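Local coordinates for epoxyqueuosine reductase (Streptococcus thermophilus, PDB 5D6S), which is a cobalamin- and iron-sulfur-binding protein of the QueG family, holding cobalamin and two iron-sulfur clusters in one chain, at residues A[34-37]-A[38-41]; A[317-320]-A[321-324]; A[333-336]-A[337-340]; A[385-388]-A[389-392]. All coordinates share one frame; numbering follows the deposited sequence.

From the N terminus, contact 1 comes first, at the end of helix 30-40, where that helix packs on strand 45-50 and helix 128-144. The chain then builds the sheet and the cobalamin and cluster pockets before reaching contact 2 at the start of helix 318-331, about 39 Å from contact 1 between centres and on the opposite side of the chain's centre. Contact 3 is the turn joining helix 318-331 to helix 338-347. Contact 4 lies within helix 384-396, near the C terminus. All four are local, so none closes a long loop; they follow in series without nesting or crossing. Contacts 2, 3 and 4 gather in the helical C-terminal part, their centres 18 to 20 Å apart.

Contact 1: residues A[34-37]-A[38-41]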
loop_
_atom_site.group_PDB
_atom_site.type_symbol
_atom_site.label_atom_id
_atom_site.label_comp_id
_atom_site.label_asym_id
_atom_site.label_seq_id
_atom_site.Cartn_x
_atom_site.Cartn_y
_atom_site.Cartn_z
ATOM N N ILE A 34 -14.218 20.010 -18.725
ATOM C CA ILE A 34 -13.513 18.862 -18.151
ATOM C C ILE A 34 -14.034 18.628 -16.746
ATOM O O ILE A 34 -14.582 17.568 -16.458
ATOM C CB ILE A 34 -11.986 19.082 -18.151
ATOM C CG1 ILE A 34 -11.439 18.835 -19.553
ATOM C CG2 ILE A 34 -11.295 18.149 -17.175
ATOM C CD1 ILE A 34 -10.001 19.275 -19.751
ATOM N N GLN A 35 -13.895 19.636 -15.888
ATOM C CA GLN A 35 -14.416 19.579 -14.514
ATOM C C GLN A 35 -15.851 19.048 -14.471
ATOM O O GLN A 35 -16.208 18.265 -13.597
ATOM C CB GLN A 35 -14.349 20.962 -13.852
ATOM C CG GLN A 35 -12.936 21.464 -13.574
ATOM C CD GLN A 35 -12.897 22.863 -12.973
ATOM O OE1 GLN A 35 -13.931 23.497 -12.783
ATOM N NE2 GLN A 35 -11.695 23.352 -12.677
ATOM N N LYS A 36 -16.653 19.479 -15.434
ATOM C CA LYS A 36 -18.046 19.051 -15.561
ATOM C C LYS A 36 -18.144 17.524 -15.765
ATOM O O LYS A 36 -18.914 16.849 -15.065
ATOM C CB LYS A 36 -18.755 19.869 -16.677
ATOM C CG LYS A 36 -19.873 19.181 -17.459
ATOM C CD LYS A 36 -21.114 18.923 -16.615
ATOM C CE LYS A 36 -22.040 17.888 -17.258
ATOM N NZ LYS A 36 -22.689 17.019 -16.228
ATOM N N MET A 37 -17.358 16.980 -16.698
ATOM C CA MET A 37 -17.380 15.523 -16.968
ATOM C C MET A 37 -16.543 14.700 -15.964
ATOM O O MET A 37 -16.759 13.492 -15.817
ATOM C CB MET A 37 -17.015 15.178 -18.427
ATOM C CG MET A 37 -15.667 15.662 -18.932
ATOM S SD MET A 37 -15.564 15.500 -20.730
ATOM C CE MET A 37 -14.145 16.530 -21.101
ATOM N N ALA A 38 -15.615 15.356 -15.272
ATOM C CA ALA A 38 -14.870 14.711 -14.216
ATOM C C ALA A 38 -15.861 14.218 -13.176
ATOM O O ALA A 38 -16.004 13.005 -12.974
ATOM C CB ALA A 38 -13.842 15.661 -13.596
ATOM N N LYS A 39 -16.558 15.142 -12.526
ATOM C CA LYS A 39 -17.484 14.746 -11.455
ATOM C C LYS A 39 -18.584 13.826 -12.006
ATOM O O LYS A 39 -19.103 12.971 -11.294
ATOM C CB LYS A 39 -18.052 15.969 -10.693
ATOM C CG LYS A 39 -19.161 16.734 -11.396
ATOM C CD LYS A 39 -20.556 16.309 -10.940
ATOM C CE LYS A 39 -21.605 16.607 -12.009
ATOM N NZ LYS A 39 -22.945 16.087 -11.632
ATOM N N GLU A 40 -18.901 13.992 -13.285
ATOM C CA GLU A 40 -19.830 13.104 -13.974
ATOM C C GLU A 40 -19.390 11.638 -13.865
ATOM O O GLU A 40 -20.217 10.772 -13.603
ATOM C CB GLU A 40 -19.978 13.541 -15.446
ATOM C CG GLU A 40 -20.477 12.496 -16.447
ATOM C CD GLU A 40 -21.982 12.314 -16.418
ATOM O OE1 GLU A 40 -22.543 12.212 -15.302
ATOM O OE2 GLU A 40 -22.590 12.254 -17.513
ATOM N N ILE A 41 -18.102 11.363 -14.083
ATOM C CA ILE A 41 -17.596 9.977 -14.118
ATOM C C ILE A 41 -16.888 9.542 -12.824
ATOM O O ILE A 41 -16.087 8.616 -12.822
ATOM C CB ILE A 41 -16.684 9.713 -15.339
ATOM C CG1 ILE A 41 -15.372 10.499 -15.240
ATOM C CG2 ILE A 41 -17.447 9.994 -16.628
ATOM C CD1 ILE A 41 -14.528 10.458 -16.502
#
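Ile41 turns its CG1 into the position between its own backbone N and carbonyl carbon (chi1 67°), which brings Ile41 CG1 to the carbonyl O of Met37, 3.3 Å away. The CB of Glu40 meets the same oxygen, Met37 O, at 3.2 Å. The setting is the C-terminal end of the alpha-helix 30-40, with Ile41 the first residue to leave helical angles. The i to i+4 bonds weaken and recover along it: Ala38 N reaches Ile34 O at 2.7 Å, the bonds from Lys39 N to Gln35 O and from Glu40 N to Lys36 O are weak, and Ile41 N meets Met37 O at 3.1 Å. Ile41 N also gives a bond to Ala38 O (2.9 Å), so two carbonyls hold it where the helix stops.

Residue types follow the two sides of the helix. Ile34 and Ala38 are buried and face Ile46 of strand 45-50, where a methyl is all that Ala38 brings; Met37 and Ile34 lie on Ile143 of helix 128-144. Lys36, Lys39 and Glu40 are exposed, as suits charged chains. Lys36 NZ comes 4.7 Å from Lys39 NZ, so two like charges share one patch of surface. Glu40 probably offsets this in part, though Lys36 NZ and Glu40 OE1 remain 4.9 Å apart, without direct contact.

Contact 2: residues A[317-320]-A[321-324]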
loop_
_atom_site.group_PDB
_atom_site.type_symbol
_atom_site.label_atom_id
_atom_site.label_comp_id
_atom_site.label_asym_id
_atom_site.label_seq_id
_atom_site.Cartn_x
_atom_site.Cartn_y
_atom_site.Cartn_z
ATOM N N GLY A 317 0.803 -12.145 -5.632
ATOM C CA GLY A 317 0.327 -13.479 -5.291
ATOM C C GLY A 317 0.153 -13.720 -3.799
ATOM O O GLY A 317 0.346 -12.834 -2.965
ATOM N N LYS A 318 -0.213 -14.950 -3.478
ATOM C CA LYS A 318 -0.667 -15.300 -2.157
ATOM C C LYS A 318 0.463 -15.367 -1.107
ATOM O O LYS A 318 0.213 -15.188 0.105
ATOM C CB LYS A 318 -1.417 -16.629 -2.219
ATOM C CG LYS A 318 -0.536 -17.851 -2.449
ATOM C CD LYS A 318 -1.391 -19.106 -2.373
ATOM C CE LYS A 318 -0.643 -20.335 -2.793
ATOM N NZ LYS A 318 0.560 -20.572 -1.950
ATOM N N ASN A 319 1.679 -15.672 -1.560
ATOM C CA ASN A 319 2.735 -16.051 -0.630
ATOM C C ASN A 319 3.134 -14.981 0.385
ATOM O O ASN A 319 3.263 -15.279 1.587
ATOM C CB ASN A 319 3.934 -16.548 -1.372
ATOM C CG ASN A 319 3.755 -17.966 -1.931
ATOM O OD1 ASN A 319 2.797 -18.665 -1.672
ATOM N ND2 ASN A 319 4.722 -18.379 -2.702
ATOM N N ILE A 320 3.298 -13.740 -0.049
ATOM C CA ILE A 320 3.608 -12.698 0.921
ATOM C C ILE A 320 2.459 -12.495 1.932
ATOM O O ILE A 320 2.679 -12.301 3.127
ATOM C CB ILE A 320 3.972 -11.352 0.279
ATOM C CG1 ILE A 320 2.916 -10.906 -0.724
ATOM C CG2 ILE A 320 5.338 -11.414 -0.367
ATOM C CD1 ILE A 320 3.005 -9.433 -1.008
ATOM N N LEU A 321 1.240 -12.627 1.460
ATOM C CA LEU A 321 0.093 -12.508 2.349
ATOM C C LEU A 321 -0.017 -13.663 3.320
ATOM O O LEU A 321 -0.291 -13.440 4.485
ATOM C CB LEU A 321 -1.197 -12.366 1.536
ATOM C CG LEU A 321 -1.160 -11.192 0.545
ATOM C CD1 LEU A 321 -2.486 -11.073 -0.170
ATOM C CD2 LEU A 321 -0.850 -9.892 1.273
ATOM N N GLN A 322 0.218 -14.897 2.867
ATOM C CA GLN A 322 0.143 -16.035 3.778
ATOM C C GLN A 322 1.263 -15.979 4.818
ATOM O O GLN A 322 1.042 -16.304 5.982
ATOM C CB GLN A 322 0.126 -17.346 3.005
ATOM C CG GLN A 322 -1.180 -17.503 2.225
ATOM C CD GLN A 322 -1.271 -18.773 1.397
ATOM O OE1 GLN A 322 -0.255 -19.326 0.964
ATOM N NE2 GLN A 322 -2.501 -19.229 1.152
ATOM N N ARG A 323 2.461 -15.551 4.405
ATOM C CA ARG A 323 3.514 -15.294 5.372
ATOM C C ARG A 323 2.984 -14.339 6.460
ATOM O O ARG A 323 3.149 -14.577 7.642
ATOM C CB ARG A 323 4.783 -14.681 4.699
ATOM C CG ARG A 323 5.628 -13.885 5.688
ATOM C CD ARG A 323 7.039 -13.533 5.290
ATOM N NE ARG A 323 7.346 -12.377 4.411
ATOM C CZ ARG A 323 6.538 -11.416 3.980
ATOM N NH1 ARG A 323 5.257 -11.329 4.301
ATOM N NH2 ARG A 323 7.039 -10.502 3.181
ATOM N N ASN A 324 2.404 -13.220 6.021
ATOM C CA ASN A 324 1.918 -12.196 6.928
ATOM C C ASN A 324 0.818 -12.729 7.841
ATOM O O ASN A 324 0.746 -12.378 9.013
ATOM C CB ASN A 324 1.376 -10.990 6.152
ATOM C CG ASN A 324 2.442 -10.310 5.328
ATOM O OD1 ASN A 324 3.630 -10.490 5.573
ATOM N ND2 ASN A 324 2.031 -9.516 4.358
#
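The beginning of helix 318-331 is held by Lys318 and Gln322, one turn apart, whose side chains join as well as their backbones. Lys318 NZ gives a hydrogen bond to Gln322 OE1 at 3.3 Å, tilted 31° from the plane of that amide, and a second to Asn319 OD1 at 3.0 Å, close to the line of the C=O bond. A bend at the last torsion (chi4 59°) turns NZ so that it reaches both oxygens; the amide planes of Gln322 and Asn319 are 27° apart. Gln322 has work for its other end too: NE2 bonds to Phe296 O and Leu299 O, which fixes how the amide is flipped.

The backbone carries the ordinary alpha-helical bonds, with Gln322 N to Lys318 O 2.8 Å and Arg323 N to Asn319 O 2.9 Å. Gly317 precedes them with a positive phi, where a CB would press on the carbonyl O of the residue before; glycine therefore suits the place.

As modelled, one face of the Arg323 guanidinium has Ile320 CA over it, but the exact placing of this group beside Asn324 is doubtful. Its NE is taken by Gly246 O. Asn324 N bonds to Ile320 O at 3.0 Å, and its side-chain ND2 is accepted by Ile260 O and Thr242 O. The Ile320 side chain lies about 10 Å from the bound cobalamin, and that of Asn324 about 13 Å from an iron/sulfur cluster.

Contact 3: residues A[333-336]-A[337-340]; sequences HDRN and AIVK
Asp334, which follows the Schellman motif made by His333 after helix 318-331, starts the next turn with both its backbone and its carboxylate. Its carbonyl O accepts from Ala337 N at 3.0 Å, the donor standing 50° out of the carbonyl plane. With CG opposite its backbone N (chi1 -172°), the side chain carries OD1 forward to Asn336 N at 3.0 Å. That N-H comes from above the carboxylate, 62° out of its plane. This is an Asx turn, a place where a short acidic chain fits well because it can reach the backbone two residues ahead. The side chain of Asp334 also touches Lys115 and Leu329.

Arg335 comes next. Its carbonyl O accepts a weak bond from Ile338 N at 3.3 Å, a second i to i+3 link after the first, so the chain is already coiling as it leads into helix 338-347. This succession of short helices joined by turns is consistent with the HEAT-like C-terminal region of this family. Ile338 CD1 sits over one face of the Arg335 guanidinium, 4.2 Å from its plane and opposite its centre, so the flat group lies against the end of the isoleucine branch. Ile338 CG1 also rests 3.4 Å from Arg335 O, while the residue packs on Leu361 and Ile364 of helix 351-364.

Asn336 is polar and exposed, its backbone N-H used by Asp334 OD1. Ala337, by contrast, is buried: its CB lies 3.5 Å from Asp334 O, and its methyl touches Leu329 and Leu294.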
loop_
_atom_site.group_PDB
_atom_site.type_symbol
_atom_site.label_atom_id
_atom_site.label_comp_id
_atom_site.label_asym_id
_atom_site.label_seq_id
_atom_site.Cartn_x
_atom_site.Cartn_y
_atom_site.Cartn_z
ATOM N N HIS A 333 -1.308 -14.868 19.387
ATOM C CA HIS A 333 -1.086 -16.050 20.253
ATOM C C HIS A 333 -2.128 -17.171 20.076
ATOM O O HIS A 333 -2.514 -17.835 21.050
ATOM C CB HIS A 333 -1.057 -15.612 21.709
ATOM C CG HIS A 333 -0.165 -14.445 21.945
ATOM N ND1 HIS A 333 1.206 -14.566 21.994
ATOM C CD2 HIS A 333 -0.438 -13.130 22.108
ATOM C CE1 HIS A 333 1.741 -13.372 22.174
ATOM N NE2 HIS A 333 0.766 -12.485 22.249
ATOM N N ASP A 334 -2.590 -17.363 18.837
ATOM C CA ASP A 334 -3.753 -18.213 18.557
ATOM C C ASP A 334 -3.404 -19.678 18.666
ATOM O O ASP A 334 -2.845 -20.250 17.731
ATOM C CB ASP A 334 -4.318 -17.931 17.161
ATOM C CG ASP A 334 -5.646 -18.639 16.904
ATOM O OD1 ASP A 334 -6.179 -19.291 17.846
ATOM O OD2 ASP A 334 -6.185 -18.493 15.773
ATOM N N ARG A 335 -3.780 -20.293 19.783
ATOM C CA ARG A 335 -3.541 -21.729 19.983
ATOM C C ARG A 335 -4.210 -22.590 18.909
ATOM O O ARG A 335 -3.761 -23.693 18.638
ATOM C CB ARG A 335 -3.998 -22.194 21.364
ATOM C CG ARG A 335 -3.166 -21.642 22.513
ATOM C CD ARG A 335 -3.493 -22.359 23.819
ATOM N NE ARG A 335 -3.065 -23.762 23.806
ATOM C CZ ARG A 335 -1.809 -24.170 23.986
ATOM N NH1 ARG A 335 -0.822 -23.286 24.187
ATOM N NH2 ARG A 335 -1.540 -25.468 23.959
ATOM N N ASN A 336 -5.233 -22.070 18.253
ATOM C CA ASN A 336 -5.915 -22.847 17.196
ATOM C C ASN A 336 -5.138 -22.985 15.901
ATOM O O ASN A 336 -5.489 -23.796 15.030
ATOM C CB ASN A 336 -7.301 -22.280 16.892
ATOM C CG ASN A 336 -8.237 -22.389 18.071
ATOM O OD1 ASN A 336 -8.042 -23.189 18.982
ATOM N ND2 ASN A 336 -9.237 -21.539 18.084
ATOM N N ALA A 337 -4.073 -22.215 15.757
ATOM C CA ALA A 337 -3.261 -22.316 14.552
ATOM C C ALA A 337 -2.208 -23.439 14.653
ATOM O O ALA A 337 -1.602 -23.823 13.654
ATOM C CB ALA A 337 -2.610 -20.987 14.287
ATOM N N ILE A 338 -1.956 -23.930 15.868
ATOM C CA ILE A 338 -0.771 -24.750 16.100
ATOM C C ILE A 338 -0.759 -25.904 15.104
ATOM O O ILE A 338 0.258 -26.165 14.478
ATOM C CB ILE A 338 -0.683 -25.220 17.558
ATOM C CG1 ILE A 338 -0.372 -24.019 18.466
ATOM C CG2 ILE A 338 0.395 -26.261 17.755
ATOM C CD1 ILE A 338 -0.511 -24.282 19.959
ATOM N N VAL A 339 -1.878 -26.593 14.956
ATOM C CA VAL A 339 -1.865 -27.808 14.159
ATOM C C VAL A 339 -1.603 -27.443 12.689
ATOM O O VAL A 339 -0.909 -28.168 11.948
ATOM C CB VAL A 339 -3.078 -28.751 14.390
ATOM C CG1 VAL A 339 -4.232 -28.069 15.094
ATOM C CG2 VAL A 339 -3.542 -29.394 13.086
ATOM N N LYS A 340 -2.129 -26.306 12.267
ATOM C CA LYS A 340 -1.867 -25.839 10.902
ATOM C C LYS A 340 -0.401 -25.466 10.666
ATOM O O LYS A 340 0.178 -25.719 9.612
ATOM C CB LYS A 340 -2.755 -24.639 10.579
ATOM C CG LYS A 340 -2.589 -24.108 9.165
ATOM C CD LYS A 340 -2.766 -25.172 8.118
ATOM C CE LYS A 340 -2.663 -24.584 6.715
ATOM N NZ LYS A 340 -2.854 -25.630 5.677
#

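Contact 4: residues A[385-388]-A[389-392]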
loop_
_atom_site.group_PDB
_atom_site.type_symbol
_atom_site.label_atom_id
_atom_site.label_comp_id
_atom_site.label_asym_id
_atom_site.label_seq_id
_atom_site.Cartn_x
_atom_site.Cartn_y
_atom_site.Cartn_z
ATOM N N HIS A 385 17.160 -20.231 6.472
ATOM C CA HIS A 385 16.226 -19.404 7.204
ATOM C C HIS A 385 15.429 -20.154 8.251
ATOM O O HIS A 385 15.297 -19.679 9.375
ATOM C CB HIS A 385 15.253 -18.751 6.264
ATOM C CG HIS A 385 15.913 -17.927 5.222
ATOM N ND1 HIS A 385 16.263 -16.609 5.428
ATOM C CD2 HIS A 385 16.291 -18.235 3.960
ATOM C CE1 HIS A 385 16.817 -16.134 4.325
ATOM N NE2 HIS A 385 16.836 -17.099 3.417
ATOM N N SER A 386 14.912 -21.319 7.883
ATOM C CA SER A 386 14.312 -22.211 8.864
ATOM C C SER A 386 15.275 -22.581 10.002
ATOM O O SER A 386 14.900 -22.533 11.180
ATOM C CB SER A 386 13.818 -23.464 8.192
ATOM O OG SER A 386 12.740 -23.157 7.316
ATOM N N GLN A 387 16.524 -22.901 9.645
ATOM C CA GLN A 387 17.578 -23.218 10.612
ATOM C C GLN A 387 17.762 -22.078 11.594
ATOM O O GLN A 387 17.713 -22.265 12.804
ATOM C CB GLN A 387 18.906 -23.463 9.895
ATOM C CG GLN A 387 20.048 -23.917 10.786
ATOM C CD GLN A 387 19.945 -25.386 11.155
ATOM O OE1 GLN A 387 19.461 -26.212 10.364
ATOM N NE2 GLN A 387 20.402 -25.730 12.355
ATOM N N ALA A 388 17.873 -20.872 11.059
ATOM C CA ALA A 388 18.042 -19.700 11.884
ATOM C C ALA A 388 16.897 -19.501 12.872
ATOM O O ALA A 388 17.130 -19.254 14.062
ATOM C CB ALA A 388 18.203 -18.481 11.005
ATOM N N GLU A 389 15.664 -19.596 12.394
ATOM C CA GLU A 389 14.489 -19.389 13.260
ATOM C C GLU A 389 14.399 -20.496 14.289
ATOM O O GLU A 389 14.044 -20.256 15.435
ATOM C CB GLU A 389 13.176 -19.333 12.439
ATOM C CG GLU A 389 13.074 -18.182 11.450
ATOM C CD GLU A 389 13.178 -16.810 12.101
ATOM O OE1 GLU A 389 13.776 -15.899 11.485
ATOM O OE2 GLU A 389 12.687 -16.627 13.245
ATOM N N TRP A 390 14.732 -21.705 13.865
ATOM C CA TRP A 390 14.728 -22.862 14.741
ATOM C C TRP A 390 15.711 -22.701 15.892
ATOM O O TRP A 390 15.362 -22.975 17.041
ATOM C CB TRP A 390 15.074 -24.113 13.933
ATOM C CG TRP A 390 15.200 -25.374 14.712
ATOM C CD1 TRP A 390 14.198 -26.069 15.301
ATOM C CD2 TRP A 390 16.393 -26.114 14.948
ATOM N NE1 TRP A 390 14.689 -27.207 15.888
ATOM C CE2 TRP A 390 16.036 -27.257 15.686
ATOM C CE3 TRP A 390 17.730 -25.921 14.604
ATOM C CZ2 TRP A 390 16.956 -28.192 16.092
ATOM C CZ3 TRP A 390 18.660 -26.866 15.007
ATOM C CH2 TRP A 390 18.270 -27.984 15.734
ATOM N N GLU A 391 16.938 -22.301 15.587
ATOM C CA GLU A 391 17.937 -22.059 16.638
ATOM C C GLU A 391 17.417 -21.089 17.693
ATOM O O GLU A 391 17.655 -21.267 18.868
ATOM C CB GLU A 391 19.231 -21.516 16.044
ATOM C CG GLU A 391 20.044 -22.569 15.344
ATOM C CD GLU A 391 21.212 -21.991 14.553
ATOM O OE1 GLU A 391 21.598 -20.827 14.823
ATOM O OE2 GLU A 391 21.737 -22.714 13.658
ATOM N N LEU A 392 16.721 -20.056 17.254
ATOM C CA LEU A 392 16.194 -19.067 18.184
ATOM C C LEU A 392 15.117 -19.632 19.091
ATOM O O LEU A 392 15.069 -19.285 20.270
ATOM C CB LEU A 392 15.641 -17.846 17.430
ATOM C CG LEU A 392 16.710 -16.839 16.986
ATOM C CD1 LEU A 392 16.218 -15.951 15.849
ATOM C CD2 LEU A 392 17.154 -15.980 18.158
#
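Gln387 and Trp390 meet first through their side chains, which run side by side and point the same way. Both have CG opposite the backbone N, chi1 -175° for Gln387 and 176° for Trp390. Gln387 NE2 comes 3.4 Å from Trp390 CZ3, obliquely to the indole, with amide and ring planes 74° apart. Gln387 bends at its second torsion to reach it. On another flank its CG lies 3.5 Å from Glu391 OE2, a contact of carbon with a carboxylate oxygen.

Backbone hydrogen bonds of the alpha-helix 384-396 carry the rest. Glu389 N is bound to His385 O at 3.0 Å, Trp390 N to Ser386 O at 2.8 Å and Glu391 N to Gln387 O at 2.9 Å; Leu392 N to Ala388 O is weak. Glu389 CG lies 3.4 Å from His385 O.

Charge and polar ends are answered mainly from outside. Glu389, though buried, forms a salt bridge with Arg253, which would favour its charged form, and Trp390 NE1 bonds to Met376 O, holding the indole in place. Glu391 is exposed and Gln387 partly so, as suits polar chains at the surface.

Inward, Ser386 and Glu389 pack on helix 351-364 through Ala355, with Thr354 beside Ser386 and Trp359 beside Glu389; Glu389 and Leu392 both meet Met250 of helix 250-255, so helix 384-396 is joined to both neighbours.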